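PDB 4GL6: DUF5037 domain-containing protein from Ruminococcus gnavus, which is of unknown function; it belongs to the DUF5037 family and pairs an antiparallel four-stranded sheet with a mixed one. Local coordinates for residues N48-N60 against I70-K82. Sequence-based numbering, arbitrary orientation.
Sequences NDPKHPFEGSYFN and IIYDGYGQRLLAK
S57 pairs with Y72 and Y58 with I70 in an antiparallel ladder broken by a classic beta bulge, after which helix 75-82 runs back beside strand 54-59, nearly antiparallel at 163°. In the bulge two residues, I71 and Y72, stand opposite the single S57. S57 O accepts from both I71 N and Y72 N, the former at 2.9 Å. S57 N returns a bond to Y72 O. The ladder joins the last two strands of the antiparallel sheet, and the 70-82 segment then leaves its edge for the helix.

F54 fills the gap between strand and helix. Its CG sits between the backbone N and the carbonyl carbon (chi1 64°), which turns the ring onto the first turn of the helix. F54 CZ meets Y75 CD1 at 3.7 Å. F54 CD1 packs on R78 CG, and D73 O lies at the ring edge. On the other side of the sheet from S57, Y58 lies alongside I70, and Y58 OH reaches D73 CB at 3.5 Å. D73 OD1 accepts from Y75 N, closing an Asx turn just before the helix, with G74 at the N-cap. D73 OD2 bonds to Y13 and Y18 of helix 6-18.

Further along the helix, R78 NH2 meets D49 OD2 at 2.8 Å, on the syn side but tilted out of the carboxylate plane. The N-H...O angle is 161°. D49 also forms a longer salt bridge with K82 NZ, and R78 NH1 forms one with E85. A leucine in place of R78 would probably leave E85 without this mate and D49 dependent on the longer bridge to K82. H52 CB lies over one face of the R78 guanidinium, 3.3 Å from R78 NH2.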
loop_
_atom_site.group_PDB
_atom_site.type_symbol
_atom_site.label_atom_id
_atom_site.label_comp_id
_atom_site.label_asym_id
_atom_site.label_seq_id
_atom_site.Cartn_x
_atom_site.Cartn_y
_atom_site.Cartn_z
ATOM N N ASN A 48 13.649 -0.087 -10.013
ATOM C CA ASN A 48 14.335 -0.279 -8.726
ATOM C C ASN A 48 13.501 -0.860 -7.600
ATOM O O ASN A 48 14.077 -1.310 -6.631
ATOM C CB ASN A 48 14.961 1.031 -8.235
ATOM C CG ASN A 48 16.018 1.548 -9.173
ATOM O OD1 ASN A 48 16.639 0.786 -9.924
ATOM N ND2 ASN A 48 16.230 2.857 -9.142
ATOM N N ASP A 49 12.170 -0.831 -7.704
ATOM C CA ASP A 49 11.246 -1.408 -6.682
ATOM C C ASP A 49 10.147 -2.176 -7.432
ATOM O O ASP A 49 8.955 -1.950 -7.238
ATOM C CB ASP A 49 10.686 -0.263 -5.820
ATOM C CG ASP A 49 10.037 -0.727 -4.525
ATOM O OD1 ASP A 49 10.032 -1.944 -4.187
ATOM O OD2 ASP A 49 9.544 0.178 -3.831
ATOM N N PRO A 50 10.563 -3.134 -8.266
ATOM C CA PRO A 50 9.645 -3.791 -9.189
ATOM C C PRO A 50 8.533 -4.661 -8.617
ATOM O O PRO A 50 7.607 -4.967 -9.360
ATOM C CB PRO A 50 10.590 -4.654 -10.030
ATOM C CG PRO A 50 11.648 -5.064 -9.066
ATOM C CD PRO A 50 11.807 -3.919 -8.106
ATOM N N LYS A 51 8.617 -5.064 -7.350
ATOM C CA LYS A 51 7.588 -5.939 -6.767
ATOM C C LYS A 51 6.394 -5.177 -6.158
ATOM O O LYS A 51 5.403 -5.820 -5.835
ATOM C CB LYS A 51 8.203 -6.845 -5.693
ATOM C CG LYS A 51 9.380 -7.717 -6.122
ATOM C CD LYS A 51 8.998 -8.959 -6.933
ATOM C CE LYS A 51 10.235 -9.825 -7.207
ATOM N NZ LYS A 51 9.923 -11.191 -7.713
ATOM N N HIS A 52 6.475 -3.842 -6.014
ATOM C CA HIS A 52 5.423 -3.024 -5.363
ATOM C C HIS A 52 4.804 -1.957 -6.228
ATOM O O HIS A 52 5.278 -0.795 -6.253
ATOM C CB HIS A 52 5.983 -2.399 -4.117
ATOM C CG HIS A 52 6.321 -3.405 -3.079
ATOM N ND1 HIS A 52 5.395 -3.888 -2.228
ATOM C CD2 HIS A 52 7.504 -4.064 -2.801
ATOM C CE1 HIS A 52 5.967 -4.778 -1.426
ATOM N NE2 HIS A 52 7.262 -4.891 -1.777
ATOM N N PRO A 53 3.715 -2.305 -6.929
ATOM C CA PRO A 53 3.121 -1.332 -7.845
ATOM C C PRO A 53 2.368 -0.189 -7.176
ATOM O O PRO A 53 2.014 -0.278 -6.007
ATOM C CB PRO A 53 2.168 -2.181 -8.688
ATOM C CG PRO A 53 1.812 -3.322 -7.817
ATOM C CD PRO A 53 2.962 -3.575 -6.909
ATOM N N PHE A 54 2.168 0.887 -7.935
ATOM C CA PHE A 54 1.409 2.061 -7.490
ATOM C C PHE A 54 0.540 2.598 -8.614
ATOM O O PHE A 54 0.902 2.459 -9.783
ATOM C CB PHE A 54 2.320 3.149 -6.961
ATOM C CG PHE A 54 3.254 3.738 -7.977
ATOM C CD1 PHE A 54 4.446 3.095 -8.299
ATOM C CD2 PHE A 54 2.969 4.977 -8.578
ATOM C CE1 PHE A 54 5.318 3.649 -9.232
ATOM C CE2 PHE A 54 3.840 5.544 -9.499
ATOM C CZ PHE A 54 5.020 4.878 -9.827
ATOM N N GLU A 55 -0.597 3.197 -8.247
ATOM C CA GLU A 55 -1.555 3.715 -9.222
ATOM C C GLU A 55 -1.338 5.205 -9.451
ATOM O O GLU A 55 -0.961 5.933 -8.546
ATOM C CB GLU A 55 -2.998 3.425 -8.802
ATOM C CG GLU A 55 -4.001 3.509 -9.938
ATOM C CD GLU A 55 -5.404 3.099 -9.516
ATOM O OE1 GLU A 55 -5.984 3.832 -8.679
ATOM O OE2 GLU A 55 -5.937 2.070 -10.045
ATOM N N GLY A 56 -1.532 5.616 -10.698
ATOM C CA GLY A 56 -1.437 6.998 -11.153
ATOM C C GLY A 56 -2.661 7.298 -12.009
ATOM O O GLY A 56 -3.225 6.407 -12.640
ATOM N N SER A 57 -3.047 8.565 -12.039
ATOM C CA SER A 57 -4.245 9.029 -12.709
ATOM C C SER A 57 -3.800 10.014 -13.820
ATOM O O SER A 57 -3.106 10.977 -13.524
ATOM C CB SER A 57 -5.116 9.678 -11.636
ATOM O OG SER A 57 -6.434 9.843 -12.076
ATOM N N TYR A 58 -4.159 9.742 -15.086
ATOM C CA TYR A 58 -3.762 10.569 -16.255
ATOM C C TYR A 58 -4.939 10.862 -17.204
ATOM O O TYR A 58 -5.982 10.224 -17.126
ATOM C CB TYR A 58 -2.630 9.874 -17.066
ATOM C CG TYR A 58 -1.377 9.566 -16.266
ATOM C CD1 TYR A 58 -1.278 8.405 -15.505
ATOM C CD2 TYR A 58 -0.286 10.452 -16.246
ATOM C CE1 TYR A 58 -0.133 8.128 -14.739
ATOM C CE2 TYR A 58 0.869 10.188 -15.484
ATOM C CZ TYR A 58 0.949 9.029 -14.734
ATOM O OH TYR A 58 2.061 8.744 -13.973
ATOM N N PHE A 59 -4.755 11.864 -18.066
ATOM C CA PHE A 59 -5.713 12.233 -19.128
ATOM C C PHE A 59 -4.903 12.333 -20.419
ATOM O O PHE A 59 -3.835 12.948 -20.417
ATOM C CB PHE A 59 -6.430 13.550 -18.804
ATOM C CG PHE A 59 -7.297 14.077 -19.920
ATOM C CD1 PHE A 59 -8.590 13.586 -20.115
ATOM C CD2 PHE A 59 -6.829 15.099 -20.773
ATOM C CE1 PHE A 59 -9.387 14.094 -21.148
ATOM C CE2 PHE A 59 -7.629 15.608 -21.802
ATOM C CZ PHE A 59 -8.908 15.102 -21.986
ATOM N N ASN A 60 -5.405 11.708 -21.487
ATOM C CA ASN A 60 -4.736 11.677 -22.785
ATOM C C ASN A 60 -5.593 12.451 -23.784
ATOM O O ASN A 60 -6.666 11.965 -24.136
ATOM C CB ASN A 60 -4.542 10.232 -23.247
ATOM C CG ASN A 60 -3.776 10.130 -24.544
ATOM O OD1 ASN A 60 -2.648 10.602 -24.654
ATOM N ND2 ASN A 60 -4.374 9.492 -25.523
ATOM N N ILE A 70 -1.372 15.039 -16.396
ATOM C CA ILE A 70 -1.304 14.340 -15.118
ATOM C C ILE A 70 -2.422 14.819 -14.201
ATOM O O ILE A 70 -2.496 16.010 -13.903
ATOM C CB ILE A 70 0.064 14.604 -14.430
ATOM C CG1 ILE A 70 1.227 14.066 -15.295
ATOM C CG2 ILE A 70 0.122 14.013 -13.009
ATOM C CD1 ILE A 70 1.572 14.889 -16.529
ATOM N N ILE A 71 -3.294 13.909 -13.776
ATOM C CA ILE A 71 -4.314 14.235 -12.780
ATOM C C ILE A 71 -3.539 14.148 -11.449
ATOM O O ILE A 71 -3.413 15.146 -10.732
ATOM C CB ILE A 71 -5.534 13.301 -12.848
ATOM C CG1 ILE A 71 -6.218 13.422 -14.227
ATOM C CG2 ILE A 71 -6.519 13.651 -11.730
ATOM C CD1 ILE A 71 -7.328 12.409 -14.458
ATOM N N TYR A 72 -2.996 12.964 -11.156
ATOM C CA TYR A 72 -2.075 12.756 -10.020
ATOM C C TYR A 72 -1.240 11.500 -10.284
ATOM O O TYR A 72 -1.805 10.411 -10.337
ATOM C CB TYR A 72 -2.799 12.683 -8.671
ATOM C CG TYR A 72 -1.863 12.393 -7.528
ATOM C CD1 TYR A 72 -0.754 13.204 -7.295
ATOM C CD2 TYR A 72 -2.077 11.311 -6.671
ATOM C CE1 TYR A 72 0.129 12.936 -6.256
ATOM C CE2 TYR A 72 -1.198 11.036 -5.628
ATOM C CZ TYR A 72 -0.093 11.850 -5.427
ATOM O OH TYR A 72 0.794 11.603 -4.409
ATOM N N ASP A 73 0.083 11.667 -10.445
ATOM C CA ASP A 73 0.989 10.544 -10.815
ATOM C C ASP A 73 1.151 9.405 -9.816
ATOM O O ASP A 73 1.610 8.315 -10.183
ATOM C CB ASP A 73 2.370 11.040 -11.286
ATOM C CG ASP A 73 3.197 11.745 -10.199
ATOM O OD1 ASP A 73 3.005 11.539 -8.977
ATOM O OD2 ASP A 73 4.102 12.508 -10.608
ATOM N N GLY A 74 0.790 9.684 -8.565
ATOM C CA GLY A 74 0.821 8.708 -7.493
ATOM C C GLY A 74 2.170 8.349 -6.928
ATOM O O GLY A 74 2.223 7.465 -6.082
ATOM N N TYR A 75 3.244 9.027 -7.352
ATOM C CA TYR A 75 4.592 8.638 -6.941
ATOM C C TYR A 75 4.951 9.074 -5.547
ATOM O O TYR A 75 5.619 8.322 -4.838
ATOM C CB TYR A 75 5.679 9.059 -7.954
ATOM C CG TYR A 75 7.023 8.373 -7.695
ATOM C CD1 TYR A 75 7.116 6.973 -7.669
ATOM C CD2 TYR A 75 8.195 9.109 -7.468
ATOM C CE1 TYR A 75 8.317 6.327 -7.415
ATOM C CE2 TYR A 75 9.412 8.463 -7.217
ATOM C CZ TYR A 75 9.460 7.068 -7.193
ATOM O OH TYR A 75 10.621 6.371 -6.969
ATOM N N GLY A 76 4.536 10.275 -5.149
ATOM C CA GLY A 76 4.789 10.761 -3.774
ATOM C C GLY A 76 4.129 9.825 -2.772
ATOM O O GLY A 76 4.709 9.439 -1.748
ATOM N N GLN A 77 2.912 9.454 -3.124
ATOM C CA GLN A 77 2.114 8.483 -2.412
ATOM C C GLN A 77 2.863 7.146 -2.262
ATOM O O GLN A 77 2.883 6.560 -1.182
ATOM C CB GLN A 77 0.818 8.287 -3.214
ATOM C CG GLN A 77 -0.332 7.674 -2.483
ATOM C CD GLN A 77 -1.607 7.749 -3.304
ATOM O OE1 GLN A 77 -2.443 8.655 -3.140
ATOM N NE2 GLN A 77 -1.715 6.844 -4.253
ATOM N N ARG A 78 3.468 6.673 -3.352
ATOM C CA ARG A 78 4.235 5.412 -3.356
ATOM C C ARG A 78 5.440 5.458 -2.429
ATOM O O ARG A 78 5.714 4.485 -1.728
ATOM C CB ARG A 78 4.691 5.021 -4.778
ATOM C CG ARG A 78 5.696 3.869 -4.885
ATOM C CD ARG A 78 5.164 2.599 -4.228
ATOM N NE ARG A 78 6.228 1.753 -3.699
ATOM C CZ ARG A 78 6.069 0.798 -2.777
ATOM N NH1 ARG A 78 4.890 0.543 -2.222
ATOM N NH2 ARG A 78 7.122 0.106 -2.374
ATOM N N LEU A 79 6.161 6.569 -2.455
ATOM C CA LEU A 79 7.313 6.748 -1.583
ATOM C C LEU A 79 6.905 6.693 -0.106
ATOM O O LEU A 79 7.663 6.155 0.714
ATOM C CB LEU A 79 8.031 8.064 -1.888
ATOM C CG LEU A 79 8.654 8.223 -3.278
ATOM C CD1 LEU A 79 9.148 9.664 -3.451
ATOM C CD2 LEU A 79 9.765 7.216 -3.499
ATOM N N LEU A 80 5.723 7.230 0.228
ATOM C CA LEU A 80 5.204 7.163 1.602
ATOM C C LEU A 80 4.854 5.689 1.949
ATOM O O LEU A 80 5.212 5.216 3.026
ATOM C CB LEU A 80 4.035 8.141 1.831
ATOM C CG LEU A 80 4.338 9.655 1.942
ATOM C CD1 LEU A 80 3.053 10.476 1.935
ATOM C CD2 LEU A 80 5.135 10.015 3.194
ATOM N N ALA A 81 4.211 4.976 1.022
ATOM C CA ALA A 81 3.924 3.534 1.171
ATOM C C ALA A 81 5.195 2.723 1.369
ATOM O O ALA A 81 5.227 1.864 2.239
ATOM C CB ALA A 81 3.139 2.963 -0.030
ATOM N N LYS A 82 6.239 3.019 0.586
ATOM C CA LYS A 82 7.542 2.327 0.700
ATOM C C LYS A 82 8.100 2.426 2.138
ATOM O O LYS A 82 8.607 1.435 2.698
ATOM C CB LYS A 82 8.557 2.875 -0.334
ATOM C CG LYS A 82 9.927 2.179 -0.406
ATOM C CD LYS A 82 10.780 2.742 -1.548
ATOM C CE LYS A 82 12.209 2.201 -1.532
ATOM N NZ LYS A 82 12.263 0.712 -1.564
#